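Local coordinates for protein laccase (Botrytis aclada, PDB 3SQR) that probably oxidises hydroquinone-type phenols with a set of copper ions, reducing molecular oxygen to water, as a glycosylated laccase of the multicopper oxidase family, at residues 193-198 with 261-266; 99-104 with 184-189. All blocks are in the same frame, centred on the assembly; numbering follows the deposited sequence.

Interaction 1 of 2, residues 193-198 with 261-266. With NAG (2-acetamido-2-deoxy-beta-D-glucopyranose), chain C.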
# COMPACT_ATOMS: atom_id res chain seq x y z
N TYR A 193 6.45 20.90 12.09
CA TYR A 193 7.63 20.64 11.35
C TYR A 193 7.84 21.75 10.38
O TYR A 193 6.92 22.52 10.02
CB TYR A 193 7.58 19.28 10.60
CG TYR A 193 6.43 19.23 9.62
CD1 TYR A 193 5.17 18.83 10.04
CD2 TYR A 193 6.61 19.62 8.33
CE1 TYR A 193 4.12 18.81 9.14
CE2 TYR A 193 5.57 19.58 7.39
CZ TYR A 193 4.33 19.18 7.83
OH TYR A 193 3.28 19.18 6.93
N ASP A 194 9.10 21.89 9.96
CA ASP A 194 9.47 22.96 9.10
C ASP A 194 9.40 22.65 7.66
O ASP A 194 8.99 23.51 6.86
CB ASP A 194 10.93 23.39 9.40
CG ASP A 194 11.08 23.84 10.81
OD1 ASP A 194 10.22 24.63 11.22
OD2 ASP A 194 11.95 23.31 11.52
N GLU A 195 9.91 21.48 7.28
CA GLU A 195 9.99 21.10 5.86
C GLU A 195 9.46 19.69 5.60
O GLU A 195 9.77 18.77 6.33
CB GLU A 195 11.43 21.18 5.35
CG GLU A 195 12.00 22.59 5.49
CD GLU A 195 13.29 22.78 4.77
OE1 GLU A 195 13.66 21.91 3.94
OE2 GLU A 195 13.95 23.82 5.05
N ASP A 196 8.71 19.54 4.52
CA ASP A 196 8.26 18.21 4.08
C ASP A 196 9.20 17.75 2.99
O ASP A 196 9.21 18.32 1.92
CB ASP A 196 6.84 18.39 3.55
CG ASP A 196 6.21 17.10 3.07
OD1 ASP A 196 6.79 16.00 3.27
OD2 ASP A 196 5.08 17.27 2.55
N VAL A 197 9.99 16.71 3.27
CA VAL A 197 10.94 16.16 2.34
C VAL A 197 10.26 15.21 1.34
O VAL A 197 10.86 14.78 0.36
CB VAL A 197 12.16 15.52 3.04
CG1 VAL A 197 12.86 16.62 3.94
CG2 VAL A 197 11.89 14.24 3.84
N GLY A 198 9.03 14.86 1.67
CA GLY A 198 8.31 13.99 0.76
C GLY A 198 8.54 12.54 1.13
O GLY A 198 8.90 12.15 2.27
N THR A 261 16.57 21.99 11.92
CA THR A 261 15.33 21.98 11.13
C THR A 261 14.53 20.71 11.48
O THR A 261 15.12 19.63 11.69
CB THR A 261 15.65 22.01 9.64
OG1 THR A 261 16.44 23.15 9.30
CG2 THR A 261 14.35 22.09 8.76
N LYS A 262 13.20 20.83 11.55
CA LYS A 262 12.34 19.64 11.71
C LYS A 262 11.80 19.25 10.33
O LYS A 262 11.25 20.08 9.60
CB LYS A 262 11.22 19.89 12.68
CG LYS A 262 11.66 20.10 14.13
CD LYS A 262 10.40 20.45 14.90
CE LYS A 262 10.63 20.61 16.39
NZ LYS A 262 9.37 21.18 17.00
N TYR A 263 11.97 17.98 10.00
CA TYR A 263 11.64 17.43 8.68
C TYR A 263 10.54 16.39 8.84
O TYR A 263 10.58 15.54 9.68
CB TYR A 263 12.80 16.74 8.05
CG TYR A 263 13.90 17.70 7.74
CD1 TYR A 263 13.90 18.40 6.57
CD2 TYR A 263 14.96 17.89 8.64
CE1 TYR A 263 14.85 19.32 6.27
CE2 TYR A 263 15.96 18.79 8.32
CZ TYR A 263 15.91 19.50 7.15
OH TYR A 263 16.91 20.41 6.78
N ARG A 264 9.55 16.50 7.97
CA ARG A 264 8.55 15.44 7.79
C ARG A 264 9.02 14.51 6.65
O ARG A 264 9.37 14.92 5.55
CB ARG A 264 7.21 16.07 7.42
CG ARG A 264 6.15 15.04 7.13
CD ARG A 264 4.88 15.74 6.85
NE ARG A 264 3.76 14.81 6.88
CZ ARG A 264 2.50 15.21 6.99
NH1 ARG A 264 2.19 16.51 7.12
NH2 ARG A 264 1.54 14.31 6.98
N LEU A 265 9.16 13.26 7.01
CA LEU A 265 9.51 12.16 6.05
C LEU A 265 8.30 11.27 5.96
O LEU A 265 7.71 10.90 6.95
CB LEU A 265 10.64 11.31 6.59
CG LEU A 265 12.06 11.92 6.62
CD1 LEU A 265 12.15 13.31 7.23
CD2 LEU A 265 13.03 10.87 7.24
N ARG A 266 8.03 10.80 4.75
CA ARG A 266 6.80 10.03 4.52
C ARG A 266 7.23 8.69 4.01
O ARG A 266 7.68 8.57 2.90
CB ARG A 266 5.93 10.78 3.52
CG ARG A 266 5.57 12.22 3.92
CD ARG A 266 4.85 12.86 2.78
NE ARG A 266 4.38 14.20 3.01
CZ ARG A 266 3.14 14.53 3.37
NH1 ARG A 266 2.24 13.61 3.62
NH2 ARG A 266 2.81 15.81 3.52
C1 NAG C . 11.98 10.51 -3.27
C2 NAG C . 12.33 11.89 -2.74
C3 NAG C . 11.17 12.81 -3.07
C4 NAG C . 10.89 12.85 -4.57
C5 NAG C . 10.86 11.40 -5.16
C6 NAG C . 11.26 11.41 -6.61
C7 NAG C . 13.32 12.50 -0.62
C8 NAG C . 13.23 12.52 0.90
N2 NAG C . 12.36 11.91 -1.31
O3 NAG C . 11.37 14.12 -2.58
O4 NAG C . 9.62 13.49 -4.81
O5 NAG C . 11.87 10.57 -4.65
O6 NAG C . 10.86 10.18 -7.23
O7 NAG C . 14.26 13.01 -1.24
O HOH W 1 16.04 24.44 6.97
O HOH W 2 16.44 22.07 4.96
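Thr-261 sets its CG2 against CB of Asp-194 and, through OG1, shares a water with Glu-195 OE2; that hydroxyl also bonds to Val-258. Next along, the backbone N of Lys-262 points almost straight (175°) at OD2 of Asp-194, 2.8 Å away on the anti side of the carboxylate, while its carbonyl O accepts from the N atoms of both Asp-194 and Glu-195. The ring of Tyr-263 runs beside the Glu-195 side chain, its CD1 meeting Val-197 CG1 at 3.3 Å; a second water bonded to its OH reaches Glu-195 OE1 only weakly, and the OH is also bonded to Val-258. Arg-264 N donates to Glu-195 O, and its O accepts from Val-197 N, as in a parallel sheet. With CG anti to the backbone N (chi1 176°), its extended chain crosses the face of the Tyr-193 ring: CB makes a CH-pi contact 3.9 Å from the centroid, and NH1 donates to Tyr-193 OH at 2.9 Å, in the guanidinium plane. Its NE pairs with Asp-312. Leu-265 CD1 packs on Val-197 CG2 at 3.5 Å. Arg-266 forms a side-on salt bridge with Asp-196, NE to OD1 at 3.0 Å and NH2 to OD2 at 2.9 Å, and its backbone N donates to Gly-198 O. From the opposite face of the carboxylate, Gly-198 N also reaches OD1, closing an Asx turn. Strands 195-205 and 262-269 are parallel neighbours in a mixed sheet of the second cupredoxin-like domain, with 227-230 beyond the former and 310-316 beyond the latter, while Asp-196 and Arg-266 lean on strand 180-186.

Interaction 2 of 2, residues 99-104 with 184-189. With NAG (2-acetamido-2-deoxy-beta-D-glucopyranose), chain B; BMA (beta-D-mannopyranose), chain D.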
# COMPACT_ATOMS: atom_id res chain seq x y z
N ALA A 99 4.72 12.24 -8.89
CA ALA A 99 3.94 12.55 -7.69
C ALA A 99 2.59 13.15 -8.07
O ALA A 99 2.50 14.05 -8.90
CB ALA A 99 4.70 13.55 -6.81
N ILE A 100 1.56 12.67 -7.39
CA ILE A 100 0.29 13.29 -7.43
C ILE A 100 0.15 13.92 -6.09
O ILE A 100 0.14 13.23 -5.05
CB ILE A 100 -0.79 12.24 -7.67
CG1 ILE A 100 -0.52 11.61 -9.03
CG2 ILE A 100 -2.18 12.89 -7.51
CD1 ILE A 100 -1.47 10.55 -9.41
N ILE A 101 0.06 15.25 -6.11
CA ILE A 101 0.01 16.06 -4.88
C ILE A 101 -1.27 16.88 -4.96
O ILE A 101 -1.53 17.58 -5.97
CB ILE A 101 1.28 16.88 -4.66
CG1 ILE A 101 2.53 15.97 -4.58
CG2 ILE A 101 1.18 17.78 -3.35
CD1 ILE A 101 3.96 16.70 -4.41
N ALA A 102 -2.08 16.77 -3.93
CA ALA A 102 -3.31 17.49 -3.88
C ALA A 102 -3.52 17.98 -2.47
O ALA A 102 -2.70 17.74 -1.61
CB ALA A 102 -4.52 16.59 -4.38
N ASP A 103 -4.57 18.77 -2.27
CA ASP A 103 -4.99 19.20 -0.95
C ASP A 103 -6.22 18.42 -0.61
O ASP A 103 -7.02 18.05 -1.46
CB ASP A 103 -5.38 20.70 -0.93
CG ASP A 103 -4.20 21.61 -1.14
OD1 ASP A 103 -3.10 21.26 -0.72
OD2 ASP A 103 -4.37 22.63 -1.80
N TRP A 104 -6.38 18.23 0.69
CA TRP A 104 -7.56 17.67 1.28
C TRP A 104 -8.77 18.36 0.67
O TRP A 104 -8.91 19.59 0.71
CB TRP A 104 -7.45 17.95 2.77
CG TRP A 104 -8.49 17.41 3.58
CD1 TRP A 104 -9.35 16.40 3.27
CD2 TRP A 104 -8.76 17.79 4.91
NE1 TRP A 104 -10.23 16.16 4.34
CE2 TRP A 104 -9.87 17.02 5.36
CE3 TRP A 104 -8.22 18.77 5.77
CZ2 TRP A 104 -10.45 17.19 6.61
CZ3 TRP A 104 -8.79 18.93 7.04
CH2 TRP A 104 -9.87 18.13 7.45
N ILE A 184 0.31 12.27 -2.32
CA ILE A 184 0.44 13.08 -1.10
C ILE A 184 -0.70 14.03 -1.09
O ILE A 184 -0.90 14.77 -2.08
CB ILE A 184 1.76 13.83 -1.08
CG1 ILE A 184 2.88 12.82 -0.91
CG2 ILE A 184 1.83 14.71 0.11
CD1 ILE A 184 4.32 13.44 -1.04
N ILE A 185 -1.47 14.01 -0.02
CA ILE A 185 -2.61 14.90 0.13
C ILE A 185 -2.30 15.81 1.34
O ILE A 185 -2.20 15.36 2.46
CB ILE A 185 -3.95 14.15 0.29
CG1 ILE A 185 -4.15 13.13 -0.87
CG2 ILE A 185 -5.13 15.16 0.36
CD1 ILE A 185 -5.06 11.92 -0.46
N ASN A 186 -2.13 17.09 1.04
CA ASN A 186 -1.80 18.02 2.13
C ASN A 186 -2.99 18.29 2.97
O ASN A 186 -4.15 18.24 2.55
CB ASN A 186 -1.13 19.26 1.63
CG ASN A 186 0.29 18.97 1.15
OD1 ASN A 186 1.19 18.53 1.92
ND2 ASN A 186 0.46 19.15 -0.11
N GLY A 187 -2.68 18.56 4.21
CA GLY A 187 -3.69 18.71 5.22
C GLY A 187 -2.95 18.97 6.52
O GLY A 187 -1.75 19.20 6.53
N PRO A 188 -3.69 18.94 7.62
CA PRO A 188 -3.06 19.22 8.89
C PRO A 188 -2.23 18.03 9.42
O PRO A 188 -2.19 16.96 8.84
CB PRO A 188 -4.23 19.49 9.79
CG PRO A 188 -5.34 18.62 9.25
CD PRO A 188 -5.12 18.73 7.74
N ALA A 189 -1.56 18.24 10.54
CA ALA A 189 -0.65 17.18 11.09
C ALA A 189 -0.61 17.33 12.62
O ALA A 189 -0.95 18.38 13.13
CB ALA A 189 0.76 17.34 10.50
C1 NAG B . 9.49 14.90 -4.60
C2 NAG B . 8.82 15.47 -5.85
C3 NAG B . 8.53 16.97 -5.71
C4 NAG B . 7.85 17.30 -4.39
C5 NAG B . 8.55 16.59 -3.22
C6 NAG B . 7.84 16.87 -1.88
C7 NAG B . 9.16 14.31 -7.95
C8 NAG B . 10.01 14.04 -9.15
N2 NAG B . 9.60 15.20 -7.05
O3 NAG B . 7.69 17.39 -6.78
O4 NAG B . 8.04 18.70 -4.20
O5 NAG B . 8.67 15.19 -3.47
O6 NAG B . 6.74 15.99 -1.68
O7 NAG B . 8.09 13.70 -7.79
C1 BMA D . 6.83 19.49 -4.24
C2 BMA D . 7.13 20.89 -3.70
C3 BMA D . 5.82 21.73 -3.72
C4 BMA D . 5.19 21.71 -5.12
C5 BMA D . 5.14 20.29 -5.70
C6 BMA D . 4.76 20.29 -7.17
O2 BMA D . 8.18 21.36 -4.53
O3 BMA D . 5.90 23.04 -3.17
O4 BMA D . 3.87 22.22 -5.04
O5 BMA D . 6.38 19.60 -5.57
O6 BMA D . 5.82 20.82 -7.96
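Ile-101 and Ile-184 lie side by side and point the same way, CG1 of the first 4.2 Å from CB of the second. Both place CG1 beside the backbone N (chi1 -59° and -68°) and continue extended, which carries their CD1 methyls out to the N-linked glycan: Ile-101 CD1 rests 3.9 Å from C4 of the N-acetylglucosamine and also touches the mannose, and Ile-184 CD1 meets O6 of the same N-acetylglucosamine. On this face too, Asn-186 turns its amide obliquely across Ile-101, bringing ND2 within 3.6 Å of CG2. The Asp-103 carboxylate crosses Asn-186 obliquely, OD1 3.7 Å from its CB; its OD2 is held by a salt bridge to Arg-68. On the other face, Ile-185 has CG2 anti to the backbone N, a branch that presses on the backbone at Trp-104, 3.3 Å from its N, while Ala-102 fills its place in the pair with a single methyl. In Trp-104, CG lies anti to the backbone N (chi1 -177°), which brings the indole to Pro-188, CE3 3.7 Å from its CD, the two side chains crossing at about a right angle. Between the two faces, a parallel ladder passes from Ile-100 O to Ile-184 N, back from Ile-184 O to Ala-102 N, on from Ala-102 O to Asn-186 N, and ends with Trp-104 N on Asn-186 O. Strand 100-103 borders its sheet, next to 180-186, which pairs antiparallel with 163-169. Ile-100 and Ala-102 pack on Leu-108 of strand 107-114, across the first cupredoxin-like domain, and the Trp-104 indole meets Trp-49 and Tyr-162.

Overall arrangement
Both contacts are parallel strand pairs, but in successive domains: interaction 2 joins 100-103 to 180-186, and the chain then runs on into 195-205 of interaction 1. Their centres lie 14 Å apart, and they touch where the Arg-266 guanidinium packs on Ile-184 CG2 and Asn-186, and Arg-264 NH1 on Ala-189, so the two sheets meet across the domain boundary. Interaction 2 is buried and chiefly apolar, with a regular backbone ladder. Interaction 1 is only partly buried and depends more on charged and polar groups: carboxylates, two arginines and bridging waters. Residues of both border glycan, and interaction 2 lies closer to the chain's centre.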